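Long-range contacts in endo-1,4-beta-xylanase C (Paenibacillus barcinonensis, PDB 4XUR), which hydrolyses internal beta-1,4-xylosidic linkages of xylan and, through the CBM22 domain making up this chain, binds xylan and xylo-oligosaccharides such as xylotetraose: residues 29-34 against 57-62; 97-102 against 140-145. All coordinates share one frame; numbering follows the deposited sequence.

Interaction 1: residues 29-34 against 57-62; sequences RARGTE and ETYHGP. With XYP (beta-D-xylopyranose), chain D; XYP (beta-D-xylopyranose), chain B.
The imidazole of His60 and the carboxylate of Glu34 lie stacked, their planes 15° apart, with OE1 of Glu34 3.4 Å above the ring plane on one face and offset toward the rim; CB of Glu57 covers the centre of the opposite face. Thr33 OG1 approaches the ring at CE1, while ND1 of His60 is hydrogen-bonded to the backbone N of Ser56. Tyr59 is also covered on both faces: Glu57 CB lies near the rim of one, and C3 of the chain D xylose sits 3.7 Å above the centre of the other, the CH-pi platform by which carbohydrate-binding modules receive a sugar. The guanidinium of Arg31 meets the carbonyl oxygen of Tyr59 edge-on, NH1 to O 2.9 Å. A bend at chi3 (73°) turns this guanidinium back toward the Tyr59 carbonyl and alongside the sugar; NH2 comes within 3.1 Å of C5 of the chain D xylose and is itself salt-bridged to Glu98.

On the far side of the Arg31 backbone from the sugar, the Glu34 carboxylate ties the two loops together. Its OE2 accepts the N-H of Arg31 at 2.7 Å in a nearly straight bond and that of Gly61 at 2.9 Å, the two donors arriving from opposite faces of the carboxylate plane. OE1 offers its syn lone pair to the N of Gly32 at 2.8 Å. Three backbone N-H groups thus grip one buried carboxylate and probably stabilise its negative charge. With Glu34 holding the backbone and the Tyr59 carbonyl steadying the guanidinium, Arg31 and Tyr59 are presented together as neighbouring walls of the glycan pocket.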
loop_
_atom_site.group_PDB
_atom_site.type_symbol
_atom_site.label_atom_id
_atom_site.label_comp_id
_atom_site.label_asym_id
_atom_site.label_seq_id
_atom_site.Cartn_x
_atom_site.Cartn_y
_atom_site.Cartn_z
ATOM N N ARG A 29 -1.743 -7.438 5.199
ATOM C CA ARG A 29 -2.694 -7.262 6.327
ATOM C C ARG A 29 -3.487 -5.949 6.186
ATOM O O ARG A 29 -3.059 -5.015 5.527
ATOM C CB ARG A 29 -2.069 -7.332 7.702
ATOM C CG ARG A 29 -1.060 -6.256 8.095
ATOM C CD ARG A 29 -0.739 -6.298 9.583
ATOM N NE ARG A 29 0.272 -5.316 9.991
ATOM C CZ ARG A 29 0.046 -4.039 10.300
ATOM N NH1 ARG A 29 -1.198 -3.461 10.220
ATOM N NH2 ARG A 29 1.094 -3.273 10.709
ATOM N N ALA A 30 -4.634 -5.920 6.876
ATOM C CA ALA A 30 -5.390 -4.685 7.064
ATOM C C ALA A 30 -4.724 -3.771 8.134
ATOM O O ALA A 30 -3.923 -4.245 8.980
ATOM C CB ALA A 30 -6.836 -5.057 7.486
ATOM N N ARG A 31 -5.121 -2.492 8.165
ATOM C CA ARG A 31 -4.641 -1.531 9.133
ATOM C C ARG A 31 -5.661 -1.242 10.257
ATOM O O ARG A 31 -5.306 -0.688 11.298
ATOM C CB ARG A 31 -4.256 -0.242 8.415
ATOM C CG ARG A 31 -3.175 -0.491 7.359
ATOM C CD ARG A 31 -2.580 0.829 6.792
ATOM N NE ARG A 31 -1.731 1.476 7.754
ATOM C CZ ARG A 31 -1.830 2.758 8.142
ATOM N NH1 ARG A 31 -2.800 3.540 7.671
ATOM N NH2 ARG A 31 -0.942 3.228 9.016
ATOM N N GLY A 32 -6.926 -1.577 10.001
ATOM C CA GLY A 32 -8.014 -1.461 10.991
ATOM C C GLY A 32 -9.014 -2.565 10.804
ATOM O O GLY A 32 -8.700 -3.724 10.930
ATOM N N THR A 33 -10.277 -2.169 10.530
ATOM C CA THR A 33 -11.377 -3.118 10.427
ATOM C C THR A 33 -11.718 -3.521 9.011
ATOM O O THR A 33 -12.701 -4.228 8.765
ATOM C CB THR A 33 -12.629 -2.519 11.103
ATOM O OG1 THR A 33 -12.873 -1.232 10.516
ATOM C CG2 THR A 33 -12.407 -2.376 12.570
ATOM N N GLU A 34 -10.925 -3.076 8.044
ATOM C CA GLU A 34 -11.178 -3.405 6.630
ATOM C C GLU A 34 -10.841 -4.885 6.278
ATOM O O GLU A 34 -10.212 -5.613 7.075
ATOM C CB GLU A 34 -10.505 -2.416 5.684
ATOM C CG GLU A 34 -8.983 -2.556 5.517
ATOM C CD GLU A 34 -8.155 -2.018 6.619
ATOM O OE1 GLU A 34 -8.594 -1.951 7.775
ATOM O OE2 GLU A 34 -6.967 -1.629 6.346
ATOM N N GLU A 57 -12.237 4.195 6.962
ATOM C CA GLU A 57 -11.332 5.299 7.188
ATOM C C GLU A 57 -10.453 5.491 5.940
ATOM O O GLU A 57 -10.302 4.575 5.104
ATOM C CB GLU A 57 -10.440 5.038 8.419
ATOM C CG GLU A 57 -11.114 4.738 9.742
ATOM C CD GLU A 57 -11.848 5.916 10.384
ATOM O OE1 GLU A 57 -11.721 7.059 9.940
ATOM O OE2 GLU A 57 -12.625 5.656 11.366
ATOM N N THR A 58 -9.914 6.704 5.768
ATOM C CA THR A 58 -9.059 6.987 4.609
ATOM C C THR A 58 -7.827 6.129 4.733
ATOM O O THR A 58 -7.248 5.725 3.725
ATOM C CB THR A 58 -8.537 8.466 4.555
ATOM O OG1 THR A 58 -7.804 8.746 5.760
ATOM C CG2 THR A 58 -9.672 9.456 4.393
ATOM N N TYR A 59 -7.434 5.864 5.989
ATOM C CA TYR A 59 -6.201 5.119 6.263
ATOM C C TYR A 59 -6.307 3.576 6.193
ATOM O O TYR A 59 -5.274 2.886 6.340
ATOM C CB TYR A 59 -5.596 5.584 7.596
ATOM C CG TYR A 59 -6.413 5.357 8.823
ATOM C CD1 TYR A 59 -6.451 4.112 9.444
ATOM C CD2 TYR A 59 -7.149 6.409 9.407
ATOM C CE1 TYR A 59 -7.207 3.906 10.600
ATOM C CE2 TYR A 59 -7.899 6.206 10.578
ATOM C CZ TYR A 59 -7.913 4.952 11.161
ATOM O OH TYR A 59 -8.654 4.719 12.325
ATOM N N HIS A 60 -7.501 3.052 5.981
ATOM C CA HIS A 60 -7.683 1.634 5.666
ATOM C C HIS A 60 -7.127 1.327 4.280
ATOM O O HIS A 60 -7.415 2.021 3.308
ATOM C CB HIS A 60 -9.172 1.236 5.765
ATOM C CG HIS A 60 -9.703 1.297 7.133
ATOM N ND1 HIS A 60 -11.050 1.128 7.425
ATOM C CD2 HIS A 60 -9.083 1.454 8.316
ATOM C CE1 HIS A 60 -11.216 1.215 8.737
ATOM N NE2 HIS A 60 -10.043 1.406 9.301
ATOM N N GLY A 61 -6.361 0.255 4.192
ATOM C CA GLY A 61 -5.689 -0.136 2.964
ATOM C C GLY A 61 -4.768 -1.303 3.169
ATOM O O GLY A 61 -4.524 -1.691 4.331
ATOM N N PRO A 62 -4.292 -1.912 2.061
ATOM C CA PRO A 62 -3.469 -3.126 2.209
ATOM C C PRO A 62 -2.018 -2.759 2.612
ATOM O O PRO A 62 -1.461 -1.845 2.015
ATOM C CB PRO A 62 -3.508 -3.725 0.771
ATOM C CG PRO A 62 -3.642 -2.522 -0.112
ATOM C CD PRO A 62 -4.375 -1.457 0.671
HETATM C C1 XYP D . -3.946 4.387 12.550
HETATM C C2 XYP D . -4.153 5.797 13.011
HETATM C C3 XYP D . -4.272 6.760 11.869
HETATM C C4 XYP D . -3.084 6.560 10.907
HETATM C C5 XYP D . -2.928 5.094 10.533
HETATM O O2 XYP D . -5.373 5.852 13.834
HETATM O O3 XYP D . -4.253 8.107 12.327
HETATM O O4 XYP D . -3.317 7.303 9.749
HETATM O O5 XYP D . -2.761 4.308 11.701
HETATM O O1 XYP B . -6.919 -0.193 14.706
HETATM C C1 XYP B . -5.722 0.283 15.366
HETATM C C2 XYP B . -4.492 -0.076 14.513
HETATM C C3 XYP B . -3.626 1.105 14.065
HETATM C C4 XYP B . -4.508 2.258 13.588
HETATM C C5 XYP B . -5.897 2.386 14.265
HETATM O O2 XYP B . -3.651 -1.027 15.163
HETATM O O3 XYP B . -2.812 0.667 12.920
HETATM O O4 XYP B . -3.734 3.446 13.743
HETATM O O5 XYP B . -5.845 1.702 15.530
#

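Interaction 2: residues 97-102 against 140-145. With XYP (beta-D-xylopyranose), chain C.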
loop_
_atom_site.group_PDB
_atom_site.type_symbol
_atom_site.label_atom_id
_atom_site.label_comp_id
_atom_site.label_asym_id
_atom_site.label_seq_id
_atom_site.Cartn_x
_atom_site.Cartn_y
_atom_site.Cartn_z
ATOM N N LEU A 97 4.406 4.704 3.812
ATOM C CA LEU A 97 5.214 3.898 4.640
ATOM C C LEU A 97 4.746 4.038 6.052
ATOM O O LEU A 97 4.616 5.164 6.520
ATOM C CB LEU A 97 6.706 4.268 4.551
ATOM C CG LEU A 97 7.345 4.283 3.169
ATOM C CD1 LEU A 97 8.772 4.759 3.348
ATOM C CD2 LEU A 97 7.258 2.932 2.494
ATOM N N GLU A 98 4.638 2.914 6.768
ATOM C CA GLU A 98 4.485 2.940 8.261
ATOM C C GLU A 98 5.763 2.510 8.897
ATOM O O GLU A 98 6.278 1.439 8.548
ATOM C CB GLU A 98 3.343 1.984 8.672
ATOM C CG GLU A 98 3.253 1.778 10.171
ATOM C CD GLU A 98 2.036 0.866 10.509
ATOM O OE1 GLU A 98 0.910 1.238 10.180
ATOM O OE2 GLU A 98 2.271 -0.258 10.992
ATOM N N LYS A 99 6.332 3.339 9.791
ATOM C CA LYS A 99 7.642 3.059 10.411
ATOM C C LYS A 99 7.556 2.900 11.930
ATOM O O LYS A 99 6.891 3.674 12.592
ATOM C CB LYS A 99 8.634 4.153 10.054
ATOM C CG LYS A 99 9.106 4.093 8.635
ATOM C CD LYS A 99 10.115 5.229 8.390
ATOM C CE LYS A 99 9.548 6.312 7.565
ATOM N NZ LYS A 99 10.602 7.239 7.164
ATOM N N GLU A 100 8.226 1.874 12.426
ATOM C CA GLU A 100 8.325 1.538 13.850
ATOM C C GLU A 100 9.823 1.637 14.231
ATOM O O GLU A 100 10.702 1.148 13.492
ATOM C CB GLU A 100 7.831 0.109 14.118
ATOM C CG GLU A 100 7.977 -0.343 15.561
ATOM C CD GLU A 100 7.770 -1.820 15.713
ATOM O OE1 GLU A 100 6.647 -2.251 15.761
ATOM O OE2 GLU A 100 8.775 -2.581 15.773
ATOM N N PHE A 101 10.100 2.272 15.382
ATOM C CA PHE A 101 11.406 2.463 15.909
ATOM C C PHE A 101 11.457 1.854 17.332
ATOM O O PHE A 101 10.557 2.091 18.114
ATOM C CB PHE A 101 11.821 3.941 15.981
ATOM C CG PHE A 101 11.970 4.575 14.626
ATOM C CD1 PHE A 101 10.853 5.083 13.956
ATOM C CD2 PHE A 101 13.202 4.618 13.970
ATOM C CE1 PHE A 101 10.978 5.667 12.716
ATOM C CE2 PHE A 101 13.309 5.223 12.733
ATOM C CZ PHE A 101 12.185 5.745 12.100
ATOM N N ASN A 102 12.535 1.156 17.612
ATOM C CA ASN A 102 12.804 0.595 18.946
ATOM C C ASN A 102 11.710 -0.315 19.407
ATOM O O ASN A 102 11.462 -0.407 20.608
ATOM C CB ASN A 102 13.077 1.700 19.974
ATOM C CG ASN A 102 14.077 2.704 19.505
ATOM O OD1 ASN A 102 13.764 3.875 19.367
ATOM N ND2 ASN A 102 15.238 2.261 19.214
ATOM N N SER A 140 12.804 -0.658 13.370
ATOM C CA SER A 140 12.431 -2.051 13.600
ATOM C C SER A 140 11.243 -2.560 12.766
ATOM O O SER A 140 10.950 -3.777 12.793
ATOM C CB SER A 140 12.184 -2.316 15.087
ATOM O OG SER A 140 11.118 -1.507 15.597
ATOM N N GLY A 141 10.571 -1.677 12.089
ATOM C CA GLY A 141 9.532 -1.986 11.045
ATOM C C GLY A 141 9.392 -0.917 9.997
ATOM O O GLY A 141 9.507 0.277 10.278
ATOM N N LEU A 142 9.218 -1.334 8.748
ATOM C CA LEU A 142 8.988 -0.430 7.661
ATOM C C LEU A 142 8.037 -1.137 6.688
ATOM O O LEU A 142 8.445 -2.064 5.985
ATOM C CB LEU A 142 10.321 -0.087 6.951
ATOM C CG LEU A 142 10.333 0.996 5.838
ATOM C CD1 LEU A 142 11.712 1.695 5.742
ATOM C CD2 LEU A 142 9.966 0.460 4.492
ATOM N N ARG A 143 6.809 -0.664 6.640
ATOM C CA ARG A 143 5.749 -1.383 5.913
ATOM C C ARG A 143 5.198 -0.473 4.874
ATOM O O ARG A 143 4.840 0.695 5.141
ATOM C CB ARG A 143 4.653 -1.806 6.893
ATOM C CG ARG A 143 5.122 -2.576 8.097
ATOM C CD ARG A 143 4.963 -1.813 9.393
ATOM N NE ARG A 143 5.654 -2.466 10.545
ATOM C CZ ARG A 143 5.446 -2.235 11.817
ATOM N NH1 ARG A 143 4.559 -1.358 12.266
ATOM N NH2 ARG A 143 6.132 -2.943 12.703
ATOM N N MET A 144 5.121 -0.990 3.671
ATOM C CA MET A 144 4.505 -0.229 2.591
ATOM C C MET A 144 2.993 -0.424 2.624
ATOM O O MET A 144 2.522 -1.484 2.937
ATOM C CB MET A 144 5.063 -0.608 1.256
ATOM C CG MET A 144 4.736 -2.016 0.786
ATOM S SD MET A 144 5.391 -2.251 -0.880
ATOM C CE MET A 144 4.368 -1.079 -1.773
ATOM N N TYR A 145 2.212 0.608 2.276
ATOM C CA TYR A 145 0.779 0.445 2.194
ATOM C C TYR A 145 0.154 1.413 1.218
ATOM O O TYR A 145 0.820 2.406 0.835
ATOM C CB TYR A 145 0.095 0.540 3.584
ATOM C CG TYR A 145 0.116 1.860 4.294
ATOM C CD1 TYR A 145 1.206 2.201 5.071
ATOM C CD2 TYR A 145 -1.001 2.718 4.292
ATOM C CE1 TYR A 145 1.226 3.390 5.774
ATOM C CE2 TYR A 145 -0.997 3.922 4.988
ATOM C CZ TYR A 145 0.108 4.231 5.752
ATOM O OH TYR A 145 0.160 5.418 6.484
HETATM C C1 XYP C . -2.147 7.843 9.175
HETATM C C2 XYP C . -2.323 8.048 7.671
HETATM C C3 XYP C . -1.119 8.739 7.043
HETATM C C4 XYP C . -0.763 10.004 7.859
HETATM C C5 XYP C . -0.670 9.694 9.356
HETATM O O2 XYP C . -2.459 6.782 7.038
HETATM O O3 XYP C . -1.387 9.113 5.714
HETATM O O4 XYP C . 0.520 10.467 7.375
HETATM O O5 XYP C . -1.887 9.140 9.813
HETATM O O HOH W 1 3.693 -1.853 15.183
#
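Glu98 and Glu100 both send CG anti to the backbone N (chi1 171° and 177°) and continue extended, while Arg143 bends at chi2 (112°), so that its guanidinium lies between the two carboxylates on one face of the sheet. NH1 of Arg143 reaches the anti lone pair of Glu98 OE2 at 2.8 Å; NH2 meets Glu100 OE1 at 3.2 Å from above the carboxylate plane. Both carboxylates stand steeply to the guanidinium, making two single-bond salt bridges, and a water joins Glu100 OE1 to Arg143 NH1. Ser140 OG donates to the other Glu100 oxygen, OE2, at 2.6 Å.

Strands 97-101 and 140-145 run antiparallel, with paired backbone bonds between Glu98 and Arg143. At one end Ser140 and Gly141 both donate to Glu100 O, forming a classic beta bulge. On the opposite face Leu97 CD2 lies 4.2 Å from Leu142 CD2 and touches Met144, while Lys99 leads its end away. Tyr145 turns an edge toward Glu98 N, and its OH donates to O2 of the chain C xylose at 3.0 Å.

A leucine in place of Arg143 would probably leave Glu98 and Glu100 without the positive charge between them and Glu100 freer to turn. Arg143 also pairs with Glu65, and Glu98 with arginines of the neighbouring loop, so acidic and basic groups alternate in a network that is likely to offset the cost of gathering charges beside the sugar-binding groove.

Interaction 1 closes before interaction 2 opens along the chain, and their centres lie 15 Å apart within one carbohydrate-binding domain. The first joins the loops preceding strands 35-40 and 63-65; the second joins two neighbouring strands of the four-stranded antiparallel sheet, whose edge strand 63-65 follows directly on from residues 57-62. They meet at two salt bridges, Arg31 NH2 to Glu98 OE1 (3.0 Å) and Arg29 NH2 to Glu98 OE2, and in a cation-pi contact of Arg31 with Tyr145. Loop and sheet thereby contribute to one pocket: Arg31 and Tyr59 from interaction 1 and Tyr145 from interaction 2 contact successive xylose units, with Tyr110, Glu147 and Trp150 completing the site.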